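PDB 6IDP: MATE family efflux transporter, which probably exports chemically diverse drugs from Vibrio cholerae across the inner membrane, apparently coupled to proton entry and a proton-dependent change of shape. Local coordinates for residues Phe15-Pro20 with Gly158-Pro163; Gly91-Val96 with Tyr219-Leu224; Val108-Arg113 with Tyr133-Leu138; Ala392-Cys397 with Val416-Ala421. All blocks are in the same frame, centred on the assembly; numbering follows the deposited sequence.

Contact 1 (Phe15-Pro20 with Gly158-Pro163). With OLC ((2R)-2,3-dihydroxypropyl (9Z)-octadec-9-enoate), chain M; OLC ((2R)-2,3-dihydroxypropyl (9Z)-octadec-9-enoate), chain Q; OLC ((2R)-2,3-dihydroxypropyl (9Z)-octadec-9-enoate), chain P.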
# COMPACT_ATOMS: atom_id res chain seq x y z
N PHE A 15 -7.33 17.69 -3.74
CA PHE A 15 -6.05 17.90 -4.42
C PHE A 15 -4.94 18.26 -3.43
O PHE A 15 -3.85 17.69 -3.49
CB PHE A 15 -6.17 19.00 -5.48
CG PHE A 15 -4.86 19.39 -6.09
CD1 PHE A 15 -4.23 18.56 -7.01
CD2 PHE A 15 -4.24 20.58 -5.74
CE1 PHE A 15 -3.02 18.92 -7.58
CE2 PHE A 15 -3.02 20.94 -6.30
CZ PHE A 15 -2.41 20.11 -7.22
N GLN A 16 -5.23 19.19 -2.53
CA GLN A 16 -4.23 19.62 -1.55
C GLN A 16 -3.88 18.52 -0.56
O GLN A 16 -2.77 18.47 -0.05
CB GLN A 16 -4.71 20.86 -0.80
CG GLN A 16 -4.73 22.14 -1.63
CD GLN A 16 -3.35 22.54 -2.13
OE1 GLN A 16 -2.35 22.33 -1.45
NE2 GLN A 16 -3.30 23.12 -3.32
N MET A 17 -4.84 17.63 -0.29
CA MET A 17 -4.59 16.50 0.59
C MET A 17 -3.79 15.40 -0.12
O MET A 17 -3.00 14.70 0.52
CB MET A 17 -5.91 15.92 1.10
CG MET A 17 -6.59 16.76 2.17
SD MET A 17 -5.87 16.56 3.81
CE MET A 17 -6.23 14.83 4.13
N THR A 18 -3.99 15.27 -1.42
CA THR A 18 -3.46 14.12 -2.15
C THR A 18 -2.04 14.31 -2.69
O THR A 18 -1.22 13.40 -2.57
CB THR A 18 -4.39 13.74 -3.33
OG1 THR A 18 -5.69 13.41 -2.83
CG2 THR A 18 -3.83 12.55 -4.10
N TRP A 19 -1.74 15.47 -3.26
CA TRP A 19 -0.43 15.65 -3.89
C TRP A 19 0.78 15.46 -2.95
O TRP A 19 1.82 14.99 -3.41
CB TRP A 19 -0.35 17.02 -4.60
CG TRP A 19 -0.16 18.22 -3.71
CD1 TRP A 19 -1.13 19.10 -3.32
CD2 TRP A 19 1.06 18.69 -3.14
NE1 TRP A 19 -0.58 20.08 -2.53
CE2 TRP A 19 0.76 19.85 -2.40
CE3 TRP A 19 2.39 18.23 -3.18
CZ2 TRP A 19 1.74 20.56 -1.70
CZ3 TRP A 19 3.35 18.94 -2.48
CH2 TRP A 19 3.02 20.09 -1.76
N PRO A 20 0.66 15.79 -1.64
CA PRO A 20 1.84 15.46 -0.83
C PRO A 20 2.06 13.96 -0.69
O PRO A 20 3.21 13.51 -0.57
CB PRO A 20 1.53 16.08 0.53
CG PRO A 20 0.50 17.11 0.26
CD PRO A 20 -0.32 16.57 -0.86
N GLY A 158 -6.20 14.87 9.60
CA GLY A 158 -6.35 15.69 8.41
C GLY A 158 -5.08 16.35 7.90
O GLY A 158 -5.13 17.38 7.24
N ASN A 159 -3.93 15.75 8.19
CA ASN A 159 -2.66 16.29 7.74
C ASN A 159 -1.87 15.27 6.93
O ASN A 159 -1.44 14.25 7.46
CB ASN A 159 -1.83 16.78 8.93
CG ASN A 159 -0.56 17.51 8.51
OD1 ASN A 159 0.24 17.00 7.72
ND2 ASN A 159 -0.38 18.72 9.02
N THR A 160 -1.69 15.56 5.64
CA THR A 160 -0.88 14.71 4.76
C THR A 160 0.43 15.39 4.37
O THR A 160 1.37 14.73 3.93
CB THR A 160 -1.65 14.34 3.47
OG1 THR A 160 -2.10 15.53 2.82
CG2 THR A 160 -2.85 13.46 3.80
N LEU A 161 0.49 16.71 4.54
CA LEU A 161 1.67 17.48 4.16
C LEU A 161 2.90 17.05 4.96
O LEU A 161 3.98 16.87 4.40
CB LEU A 161 1.42 18.98 4.34
CG LEU A 161 2.54 19.92 3.89
CD1 LEU A 161 2.88 19.70 2.42
CD2 LEU A 161 2.15 21.37 4.13
N LEU A 162 2.73 16.88 6.26
CA LEU A 162 3.84 16.51 7.13
C LEU A 162 4.35 15.08 6.87
O LEU A 162 5.56 14.89 6.71
CB LEU A 162 3.45 16.68 8.61
CG LEU A 162 4.51 16.36 9.66
CD1 LEU A 162 5.76 17.21 9.45
CD2 LEU A 162 3.94 16.59 11.06
N PRO A 163 3.45 14.08 6.81
CA PRO A 163 3.98 12.76 6.44
C PRO A 163 4.54 12.72 5.02
O PRO A 163 5.55 12.06 4.79
CB PRO A 163 2.76 11.84 6.56
CG PRO A 163 1.58 12.73 6.56
CD PRO A 163 2.03 14.00 7.20
C18 OLC M . 1.22 17.44 -9.19
C10 OLC M . 0.76 24.07 -3.17
C17 OLC M . 1.32 18.01 -7.80
C11 OLC M . 0.07 23.87 -4.50
C16 OLC M . 1.60 19.50 -7.88
C12 OLC M . 0.30 22.45 -4.99
C15 OLC M . 1.59 20.10 -6.49
C13 OLC M . 1.78 22.25 -5.25
C14 OLC M . 1.98 21.56 -6.58
C18 OLC Q . -3.45 15.94 -13.04
C10 OLC Q . -5.82 23.27 -8.41
C9 OLC Q . -6.31 24.38 -7.84
C17 OLC Q . -3.32 16.96 -11.93
C11 OLC Q . -5.75 23.15 -9.92
C16 OLC Q . -4.64 17.69 -11.74
C12 OLC Q . -4.98 21.91 -10.32
C15 OLC Q . -4.41 18.92 -10.90
C13 OLC Q . -5.50 20.71 -9.56
C14 OLC Q . -5.73 19.55 -10.51
C18 OLC P . -2.39 14.70 -7.33
C10 OLC P . -8.98 17.40 -9.30
C9 OLC P . -9.17 18.65 -9.78
C17 OLC P . -3.40 14.37 -8.41
C11 OLC P . -8.92 17.15 -7.80
C8 OLC P . -9.35 19.83 -8.85
C16 OLC P . -4.71 15.07 -8.13
C12 OLC P . -9.01 15.67 -7.51
C7 OLC P . -9.05 21.12 -9.59
C15 OLC P . -5.48 14.30 -7.08
C13 OLC P . -7.71 14.98 -7.88
C6 OLC P . -10.34 21.84 -9.93
C14 OLC P . -6.74 15.06 -6.73
C5 OLC P . -10.91 22.48 -8.68
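Met-17, Thr-160 and Pro-20 make this contact, in which helix 5-39 leans on the start of helix 161-184. Its one cross-segment hydrogen bond runs from Thr-160 OG1 to Met-17 O and is short, at 2.6 Å; the hydroxyl lies 17° from the carbonyl plane. A chi1 of 55° tucks OG1 between the backbone N and C of Thr-160, leaving CG2 to meet the Met-17 methyl, CE to CG2 3.7 Å. Met-17 is bent at chi2 and chi3, which brings SD within 3.6 Å of Gly-158 O. Pro-20 turns its ring to the same turn of chain, with CB 3.7 Å from Thr-160 O and CG against Leu-161 CD1. Helix 124-156 ends here in a Schellman motif with Gly-158 as C-prime residue, and Asn-159 OD1 caps the new helix at Leu-162 N (2.9 Å). Away from the protein contact, oleoyl chains of monoolein line Phe-15 and one face of Trp-19. Because Pro-20 has no N-H to give, helix 5-39 kinks at this point. The Thr-160 hydroxyl ties Met-17 O, close to the kink, to the short link between helices 124-156 and 161-184.

Contact 2 (Gly91-Val96 with Tyr219-Leu224). With OLC ((2R)-2,3-dihydroxypropyl (9Z)-octadec-9-enoate), chain C.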
# COMPACT_ATOMS: atom_id res chain seq x y z
N GLY A 91 -4.97 7.97 19.57
CA GLY A 91 -3.69 8.18 18.92
C GLY A 91 -2.56 7.57 19.73
O GLY A 91 -1.68 6.91 19.18
N GLY A 92 -2.60 7.80 21.04
CA GLY A 92 -1.65 7.19 21.94
C GLY A 92 -1.78 5.68 21.98
O GLY A 92 -0.78 4.96 22.01
N LEU A 93 -3.02 5.19 21.97
CA LEU A 93 -3.28 3.75 22.04
C LEU A 93 -2.73 3.02 20.82
O LEU A 93 -2.17 1.93 20.94
CB LEU A 93 -4.78 3.47 22.19
CG LEU A 93 -5.17 1.99 22.26
CD1 LEU A 93 -4.59 1.33 23.50
CD2 LEU A 93 -6.68 1.82 22.21
N VAL A 94 -2.89 3.63 19.65
CA VAL A 94 -2.40 3.05 18.40
C VAL A 94 -0.88 2.90 18.40
O VAL A 94 -0.35 1.86 18.00
CB VAL A 94 -2.84 3.90 17.19
CG1 VAL A 94 -2.10 3.45 15.93
CG2 VAL A 94 -4.34 3.80 16.99
N ILE A 95 -0.19 3.94 18.85
CA ILE A 95 1.26 3.93 18.96
C ILE A 95 1.73 2.79 19.87
O ILE A 95 2.70 2.09 19.56
CB ILE A 95 1.81 5.27 19.49
CG1 ILE A 95 1.46 6.41 18.52
CG2 ILE A 95 3.30 5.21 19.68
CD1 ILE A 95 2.00 6.21 17.12
N VAL A 96 1.04 2.61 20.99
CA VAL A 96 1.37 1.56 21.94
C VAL A 96 1.08 0.17 21.38
O VAL A 96 1.92 -0.73 21.48
CB VAL A 96 0.61 1.76 23.27
CG1 VAL A 96 0.72 0.53 24.16
CG2 VAL A 96 1.14 2.99 23.99
N TYR A 219 -1.42 10.15 26.63
CA TYR A 219 -1.20 8.94 27.42
C TYR A 219 -1.87 9.06 28.78
O TYR A 219 -1.49 8.39 29.74
CB TYR A 219 0.30 8.66 27.54
CG TYR A 219 0.89 8.31 26.20
CD1 TYR A 219 0.74 7.03 25.68
CD2 TYR A 219 1.54 9.26 25.43
CE1 TYR A 219 1.26 6.70 24.44
CE2 TYR A 219 2.06 8.94 24.18
CZ TYR A 219 1.91 7.66 23.69
OH TYR A 219 2.43 7.34 22.46
N GLN A 220 -2.89 9.91 28.84
CA GLN A 220 -3.78 9.99 29.98
C GLN A 220 -5.05 9.20 29.67
O GLN A 220 -6.00 9.74 29.09
CB GLN A 220 -4.12 11.44 30.32
CG GLN A 220 -2.92 12.37 30.45
CD GLN A 220 -2.09 12.10 31.69
OE1 GLN A 220 -2.42 12.56 32.79
NE2 GLN A 220 -1.00 11.35 31.53
N TRP A 221 -5.06 7.91 30.03
CA TRP A 221 -6.15 7.01 29.67
C TRP A 221 -7.06 6.67 30.85
O TRP A 221 -7.67 5.60 30.89
CB TRP A 221 -5.59 5.70 29.10
CG TRP A 221 -4.75 5.87 27.87
CD1 TRP A 221 -4.60 7.00 27.13
CD2 TRP A 221 -3.92 4.87 27.26
NE1 TRP A 221 -3.74 6.77 26.08
CE2 TRP A 221 -3.31 5.47 26.14
CE3 TRP A 221 -3.65 3.53 27.55
CZ2 TRP A 221 -2.43 4.77 25.31
CZ3 TRP A 221 -2.78 2.84 26.72
CH2 TRP A 221 -2.18 3.46 25.61
N GLN A 222 -7.16 7.58 31.82
CA GLN A 222 -7.95 7.35 33.02
C GLN A 222 -9.43 7.07 32.71
O GLN A 222 -10.06 6.24 33.36
CB GLN A 222 -7.84 8.54 33.98
CG GLN A 222 -6.46 8.72 34.61
CD GLN A 222 -5.47 9.42 33.69
OE1 GLN A 222 -5.82 9.81 32.57
NE2 GLN A 222 -4.24 9.59 34.16
N ASP A 223 -9.97 7.76 31.71
CA ASP A 223 -11.38 7.62 31.37
C ASP A 223 -11.59 6.87 30.06
O ASP A 223 -12.69 6.91 29.49
CB ASP A 223 -12.05 8.99 31.30
N LEU A 224 -10.55 6.20 29.57
CA LEU A 224 -10.64 5.49 28.30
C LEU A 224 -11.04 4.03 28.48
O LEU A 224 -10.40 3.30 29.24
CB LEU A 224 -9.30 5.56 27.55
CG LEU A 224 -9.23 4.83 26.21
CD1 LEU A 224 -10.11 5.51 25.17
CD2 LEU A 224 -7.80 4.72 25.72
C10 OLC C . 5.99 0.12 24.85
C9 OLC C . 5.31 0.95 25.67
C11 OLC C . 7.10 -0.76 25.38
C8 OLC C . 5.66 1.02 27.15
C24 OLC C . -1.46 7.34 32.84
C12 OLC C . 8.02 -1.13 24.24
C7 OLC C . 5.12 2.32 27.71
C13 OLC C . 7.22 -1.80 23.14
C6 OLC C . 4.23 2.02 28.89
C14 OLC C . 8.11 -2.03 21.94
C5 OLC C . 2.90 1.48 28.41
C4 OLC C . 2.03 2.62 27.91
C3 OLC C . 0.74 2.67 28.70
C2 OLC C . 0.88 3.63 29.86
C21 OLC C . -2.05 5.53 31.27
C1 OLC C . -0.37 4.47 30.00
C22 OLC C . -2.34 6.13 32.63
O19 OLC C . -1.06 4.70 29.02
O25 OLC C . -1.42 7.68 34.21
O23 OLC C . -3.69 6.52 32.69
O20 OLC C . -0.76 4.98 31.25
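Trp-221 pushes the six-membered end of its indole at the backbone of Gly-92 and Leu-93, where the lack of a side chain on Gly-92 leaves a shallow dip in the surface of helix 84-111. The approach is close: CZ2 of Trp-221 lies 3.5 Å from Gly-92 C, which meets the indole at its edge, and 3.4 Å from Leu-93 N. Tyr-219 fits into the same dip from a second direction, resting CE1 3.6 Å from Gly-92 O. Both rings thus approach bare backbone at Gly-92. Two bumps frame the dip. Leu-93 crosses the indole at about a right angle, its CD1 3.8 Å from Trp-221 CH2, while Val-96 touches both rings with CG2, at the edge and near the plane of the tyrosine, and 3.7 Å from Trp-221 CH2. This is how the linker between helices 189-213 and 226-259, which joins the two MatE halves of the transporter, lies against the N-terminal half. The linker is folded locally by a type I turn from Trp-221 to Leu-224, and that turn brings Leu-224 CD2 over one face of the indole. Over the opposite face sits O19, the ester carbonyl oxygen of a bound monoolein, and the Trp-221 backbone N reaches O23 of the same lipid at 3.3 Å. The indole NE1 is used elsewhere, by Ser-218 O. One residue before Val-96, Ile-95 presents CG2 to the Tyr-219 hydroxyl, 3.6 Å from OH, before its own end turns off toward helix 124-156.

Contact 3 (Val108-Arg113 with Tyr133-Leu138)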
# COMPACT_ATOMS: atom_id res chain seq x y z
N VAL A 108 9.22 -13.27 17.27
CA VAL A 108 8.86 -14.65 16.93
C VAL A 108 9.32 -15.02 15.52
O VAL A 108 9.53 -16.19 15.23
CB VAL A 108 7.34 -14.90 17.07
CG1 VAL A 108 6.85 -14.45 18.44
CG2 VAL A 108 6.57 -14.19 15.96
N LEU A 109 9.48 -14.02 14.66
CA LEU A 109 9.93 -14.27 13.30
C LEU A 109 11.41 -14.64 13.28
O LEU A 109 11.82 -15.54 12.55
CB LEU A 109 9.67 -13.05 12.41
CG LEU A 109 8.21 -12.76 12.08
CD1 LEU A 109 8.09 -11.56 11.15
CD2 LEU A 109 7.55 -13.99 11.47
N TYR A 110 12.21 -13.94 14.07
CA TYR A 110 13.63 -14.26 14.16
C TYR A 110 13.83 -15.59 14.88
O TYR A 110 14.75 -16.34 14.56
CB TYR A 110 14.41 -13.15 14.88
CG TYR A 110 15.90 -13.36 14.84
CD1 TYR A 110 16.65 -12.91 13.76
CD2 TYR A 110 16.56 -14.03 15.87
CE1 TYR A 110 18.02 -13.11 13.71
CE2 TYR A 110 17.93 -14.23 15.82
CZ TYR A 110 18.65 -13.77 14.74
OH TYR A 110 20.01 -13.96 14.70
N LEU A 111 12.97 -15.88 15.84
CA LEU A 111 13.02 -17.13 16.58
C LEU A 111 12.76 -18.33 15.68
O LEU A 111 13.36 -19.39 15.86
CB LEU A 111 12.01 -17.12 17.73
CG LEU A 111 12.57 -16.99 19.16
CD1 LEU A 111 13.72 -15.99 19.21
CD2 LEU A 111 11.46 -16.61 20.13
N LEU A 112 11.87 -18.16 14.71
CA LEU A 112 11.48 -19.25 13.83
C LEU A 112 12.01 -19.06 12.42
O LEU A 112 11.37 -19.48 11.45
CB LEU A 112 9.95 -19.38 13.80
CG LEU A 112 9.22 -19.41 15.14
CD1 LEU A 112 7.71 -19.29 14.93
CD2 LEU A 112 9.56 -20.67 15.91
N ARG A 113 13.17 -18.42 12.29
CA ARG A 113 13.73 -18.13 10.98
C ARG A 113 14.08 -19.41 10.21
O ARG A 113 13.76 -19.52 9.02
CB ARG A 113 14.97 -17.23 11.10
CG ARG A 113 16.11 -17.78 11.94
CD ARG A 113 17.17 -16.72 12.21
NE ARG A 113 18.30 -17.28 12.94
CZ ARG A 113 18.29 -17.53 14.25
NH1 ARG A 113 17.21 -17.27 14.96
NH2 ARG A 113 19.36 -18.05 14.83
N TYR A 133 21.59 -10.62 9.34
CA TYR A 133 20.87 -9.64 8.53
C TYR A 133 19.48 -9.33 9.10
O TYR A 133 19.07 -8.17 9.12
CB TYR A 133 20.74 -10.11 7.08
CG TYR A 133 19.94 -9.15 6.22
CD1 TYR A 133 20.28 -7.80 6.16
CD2 TYR A 133 18.86 -9.59 5.46
CE1 TYR A 133 19.55 -6.92 5.38
CE2 TYR A 133 18.14 -8.71 4.67
CZ TYR A 133 18.49 -7.38 4.64
OH TYR A 133 17.77 -6.50 3.86
N TRP A 134 18.77 -10.35 9.55
CA TRP A 134 17.41 -10.15 10.06
C TRP A 134 17.39 -9.38 11.37
O TRP A 134 16.39 -8.76 11.70
CB TRP A 134 16.69 -11.49 10.22
CG TRP A 134 16.09 -12.01 8.95
CD1 TRP A 134 16.42 -11.63 7.68
CD2 TRP A 134 15.04 -12.98 8.82
NE1 TRP A 134 15.65 -12.31 6.77
CE2 TRP A 134 14.80 -13.15 7.44
CE3 TRP A 134 14.29 -13.73 9.73
CZ2 TRP A 134 13.84 -14.03 6.96
CZ3 TRP A 134 13.34 -14.60 9.25
CH2 TRP A 134 13.12 -14.75 7.88
N LEU A 135 18.49 -9.44 12.12
CA LEU A 135 18.61 -8.63 13.33
C LEU A 135 18.47 -7.16 12.98
O LEU A 135 17.61 -6.45 13.52
CB LEU A 135 19.95 -8.89 14.02
CG LEU A 135 20.07 -10.25 14.71
CD1 LEU A 135 21.45 -10.45 15.29
CD2 LEU A 135 19.00 -10.39 15.78
N TRP A 136 19.31 -6.70 12.05
CA TRP A 136 19.25 -5.31 11.60
C TRP A 136 17.97 -5.03 10.83
O TRP A 136 17.37 -3.96 10.99
CB TRP A 136 20.47 -4.99 10.72
CG TRP A 136 21.78 -5.09 11.44
CD1 TRP A 136 22.68 -6.11 11.36
CD2 TRP A 136 22.33 -4.12 12.34
NE1 TRP A 136 23.77 -5.84 12.16
CE2 TRP A 136 23.58 -4.62 12.77
CE3 TRP A 136 21.90 -2.89 12.83
CZ2 TRP A 136 24.39 -3.93 13.66
CZ3 TRP A 136 22.71 -2.20 13.71
CH2 TRP A 136 23.94 -2.72 14.12
N TRP A 137 17.55 -5.97 9.99
CA TRP A 137 16.41 -5.73 9.11
C TRP A 137 15.08 -5.67 9.86
O TRP A 137 14.25 -4.82 9.57
CB TRP A 137 16.33 -6.78 8.01
CG TRP A 137 15.22 -6.47 7.07
CD1 TRP A 137 15.28 -5.66 5.98
CD2 TRP A 137 13.87 -6.92 7.17
NE1 TRP A 137 14.05 -5.59 5.38
CE2 TRP A 137 13.16 -6.35 6.09
CE3 TRP A 137 13.18 -7.76 8.06
CZ2 TRP A 137 11.81 -6.60 5.87
CZ3 TRP A 137 11.84 -7.99 7.84
CH2 TRP A 137 11.17 -7.42 6.76
N LEU A 138 14.88 -6.58 10.81
CA LEU A 138 13.66 -6.56 11.61
C LEU A 138 13.59 -5.28 12.44
O LEU A 138 12.51 -4.74 12.69
CB LEU A 138 13.57 -7.79 12.52
CG LEU A 138 13.10 -9.08 11.84
CD1 LEU A 138 13.30 -10.29 12.74
CD2 LEU A 138 11.64 -8.95 11.43
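Leu-135 sets one methyl on the face of the Tyr-110 ring: CD2 stands 3.7 Å from the ring centroid and 22° off its normal, a CH-pi contact. The tyrosine reaches across because its CG is anti to the backbone N (chi1 -173°), which swings the ring out toward helix 124-156. Its edge is occupied as well. Trp-134 CB lies in the ring plane, 3.8 Å from Tyr-110 CD1, and Leu-138 CD1 meets Tyr-110 CB at 3.7 Å. On the ring face opposite Leu-135 runs the extended Arg-113 chain, CD foremost, so the tyrosine is sandwiched between an aliphatic branch and an arginine. These helices, 84-111 and 124-156, are neighbouring transmembrane segments of the N-terminal MatE half, linked through short helix 113-119; Leu-112 is the first residue past the end of helix 84-111 and the N-cap of the short one. Arg-113 works at that junction. Its NH1 returns to Tyr-110 O at 2.7 Å with the oxygen in the guanidinium plane, and its NE makes a salt bridge to Asp-131, whose backbone O takes the Tyr-110 hydroxyl. Trp-134 lays its benzo end against the backbone turn of 109-113: CZ3 is 3.6 Å from Arg-113 CB, and Leu-109 O comes up to the indole edge in its plane. Leu-109 itself brushes Leu-138 through their methyls, CD1 to CD2 4.4 Å, and a monoolein lies against Tyr-110, Leu-135 and Leu-138.

Contact 4 (Ala392-Cys397 with Val416-Ala421)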
# COMPACT_ATOMS: atom_id res chain seq x y z
N ALA A 392 -13.15 -14.06 -7.84
CA ALA A 392 -14.35 -14.17 -8.67
C ALA A 392 -14.12 -13.62 -10.08
O ALA A 392 -14.68 -14.13 -11.05
CB ALA A 392 -15.52 -13.46 -8.01
N PHE A 393 -13.30 -12.58 -10.18
CA PHE A 393 -13.15 -11.84 -11.44
C PHE A 393 -11.77 -11.97 -12.08
O PHE A 393 -11.65 -12.47 -13.19
CB PHE A 393 -13.48 -10.36 -11.20
CG PHE A 393 -14.83 -10.14 -10.58
CD1 PHE A 393 -15.93 -10.87 -11.00
CD2 PHE A 393 -14.99 -9.21 -9.57
CE1 PHE A 393 -17.17 -10.67 -10.43
CE2 PHE A 393 -16.23 -9.01 -8.99
CZ PHE A 393 -17.32 -9.74 -9.42
N TYR A 394 -10.74 -11.50 -11.38
CA TYR A 394 -9.40 -11.39 -11.96
C TYR A 394 -8.80 -12.75 -12.33
O TYR A 394 -8.49 -13.00 -13.49
CB TYR A 394 -8.47 -10.67 -10.99
CG TYR A 394 -7.16 -10.21 -11.60
CD1 TYR A 394 -7.14 -9.36 -12.69
CD2 TYR A 394 -5.94 -10.63 -11.07
CE1 TYR A 394 -5.95 -8.94 -13.25
CE2 TYR A 394 -4.74 -10.21 -11.62
CZ TYR A 394 -4.76 -9.36 -12.71
OH TYR A 394 -3.58 -8.94 -13.27
N LEU A 395 -8.61 -13.61 -11.33
CA LEU A 395 -7.98 -14.90 -11.56
C LEU A 395 -8.77 -15.82 -12.50
O LEU A 395 -8.16 -16.48 -13.35
CB LEU A 395 -7.72 -15.62 -10.22
CG LEU A 395 -6.58 -15.06 -9.37
CD1 LEU A 395 -6.43 -15.86 -8.08
CD2 LEU A 395 -5.27 -15.05 -10.15
N PRO A 396 -10.11 -15.89 -12.37
CA PRO A 396 -10.81 -16.72 -13.35
C PRO A 396 -10.67 -16.20 -14.79
O PRO A 396 -10.55 -17.01 -15.71
CB PRO A 396 -12.27 -16.65 -12.90
CG PRO A 396 -12.20 -16.35 -11.46
CD PRO A 396 -11.02 -15.44 -11.30
N CYS A 397 -10.67 -14.89 -14.97
CA CYS A 397 -10.53 -14.32 -16.31
C CYS A 397 -9.12 -14.53 -16.86
O CYS A 397 -8.95 -14.78 -18.05
CB CYS A 397 -10.89 -12.83 -16.31
SG CYS A 397 -12.67 -12.49 -16.29
N VAL A 416 -10.64 -7.68 -18.92
CA VAL A 416 -12.03 -7.98 -18.59
C VAL A 416 -12.23 -8.05 -17.08
O VAL A 416 -13.19 -7.48 -16.55
CB VAL A 416 -12.48 -9.31 -19.23
CG1 VAL A 416 -13.88 -9.68 -18.76
CG2 VAL A 416 -12.43 -9.21 -20.74
N GLY A 417 -11.31 -8.73 -16.40
CA GLY A 417 -11.39 -8.88 -14.96
C GLY A 417 -11.38 -7.56 -14.22
O GLY A 417 -12.18 -7.36 -13.30
N ASN A 418 -10.49 -6.66 -14.61
CA ASN A 418 -10.39 -5.36 -13.96
C ASN A 418 -11.65 -4.52 -14.13
O ASN A 418 -12.11 -3.88 -13.19
CB ASN A 418 -9.18 -4.59 -14.49
CG ASN A 418 -7.87 -5.12 -13.96
OD1 ASN A 418 -7.84 -5.83 -12.95
ND2 ASN A 418 -6.77 -4.77 -14.62
N ILE A 419 -12.20 -4.53 -15.34
CA ILE A 419 -13.39 -3.76 -15.66
C ILE A 419 -14.60 -4.25 -14.87
O ILE A 419 -15.34 -3.45 -14.30
CB ILE A 419 -13.70 -3.81 -17.16
CG1 ILE A 419 -12.69 -2.95 -17.92
CG2 ILE A 419 -15.13 -3.33 -17.44
CD1 ILE A 419 -12.91 -2.93 -19.42
N ILE A 420 -14.78 -5.56 -14.83
CA ILE A 420 -15.86 -6.17 -14.07
C ILE A 420 -15.73 -5.84 -12.59
O ILE A 420 -16.71 -5.48 -11.93
CB ILE A 420 -15.90 -7.70 -14.27
CG1 ILE A 420 -16.23 -8.04 -15.72
CG2 ILE A 420 -16.92 -8.33 -13.34
CD1 ILE A 420 -16.41 -9.53 -15.98
N ALA A 421 -14.51 -5.96 -12.07
CA ALA A 421 -14.24 -5.72 -10.65
C ALA A 421 -14.56 -4.28 -10.24
O ALA A 421 -15.11 -4.06 -9.16
CB ALA A 421 -12.79 -6.03 -10.35
O HOH W 1 -4.14 -5.56 -13.79
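Phe-393 opens the contact by turning its ring across to the second helix, where Ile-420 sets CG2 over one face, 3.8 Å from the centroid and 20° off the normal: a CH-pi contact. Ala-421 meets another part of the same ring, its CB 3.9 Å from Phe-393 CD2. At Tyr-394 the backbones come nearest, CA to CA of Gly-417 only 4.4 Å, a closeness that the missing side chain on Gly-417 permits. The tyrosine ring then runs alongside Asn-418, ring and amide planes just 6° apart and Tyr-394 CD1 3.6 Å from Asn-418 OD1. Both segments belong to helical range 379-435, yet their axes run antiparallel, 169° apart and 7.8 Å at closest approach, so the range folds back into a helical hairpin at the C-terminal end of the transporter. Before Cys-397 the first arm is irregular: a wider pi-type turn spans 392-394, and Pro-396, with no N-H, leaves a kink. Cys-397 closes the row, its SG 3.9 Å from Val-416 CG1 and about as far from the backbone N of Gly-417. The buried amide of Asn-418 has its own partners. Arg-389, which also makes a cation-pi contact with Tyr-394, donates to OD1, while ND2 serves Ser-359 and gives a hydrogen to a water 2.9 Å away; that water bonds Tyr-394 OH weakly.

Overall arrangement
Contacts 1, 2 and 3 all fall on the N-terminal MatE half or its linker, whereas contact 4 lies in the last hairpin of the chain, in series after the others. Contact 3 is nested inside the loops closed by both contact 1 and contact 2, and those two interleave along the sequence. Contacts 2 and 3 share helix 84-111, with centres about 29 Å apart; helices 124-156 and 161-184, used by contacts 3 and 1, follow one another. No two contacts touch: contacts 1 and 2 are nearest, with centres about 25 Å apart, and contacts 2 and 4 farthest, centres about 43 Å apart, on opposite sides of the chain's centre. Separate contacts, between helices or between helix and connecting loop, are thus spread through this all-helical transporter.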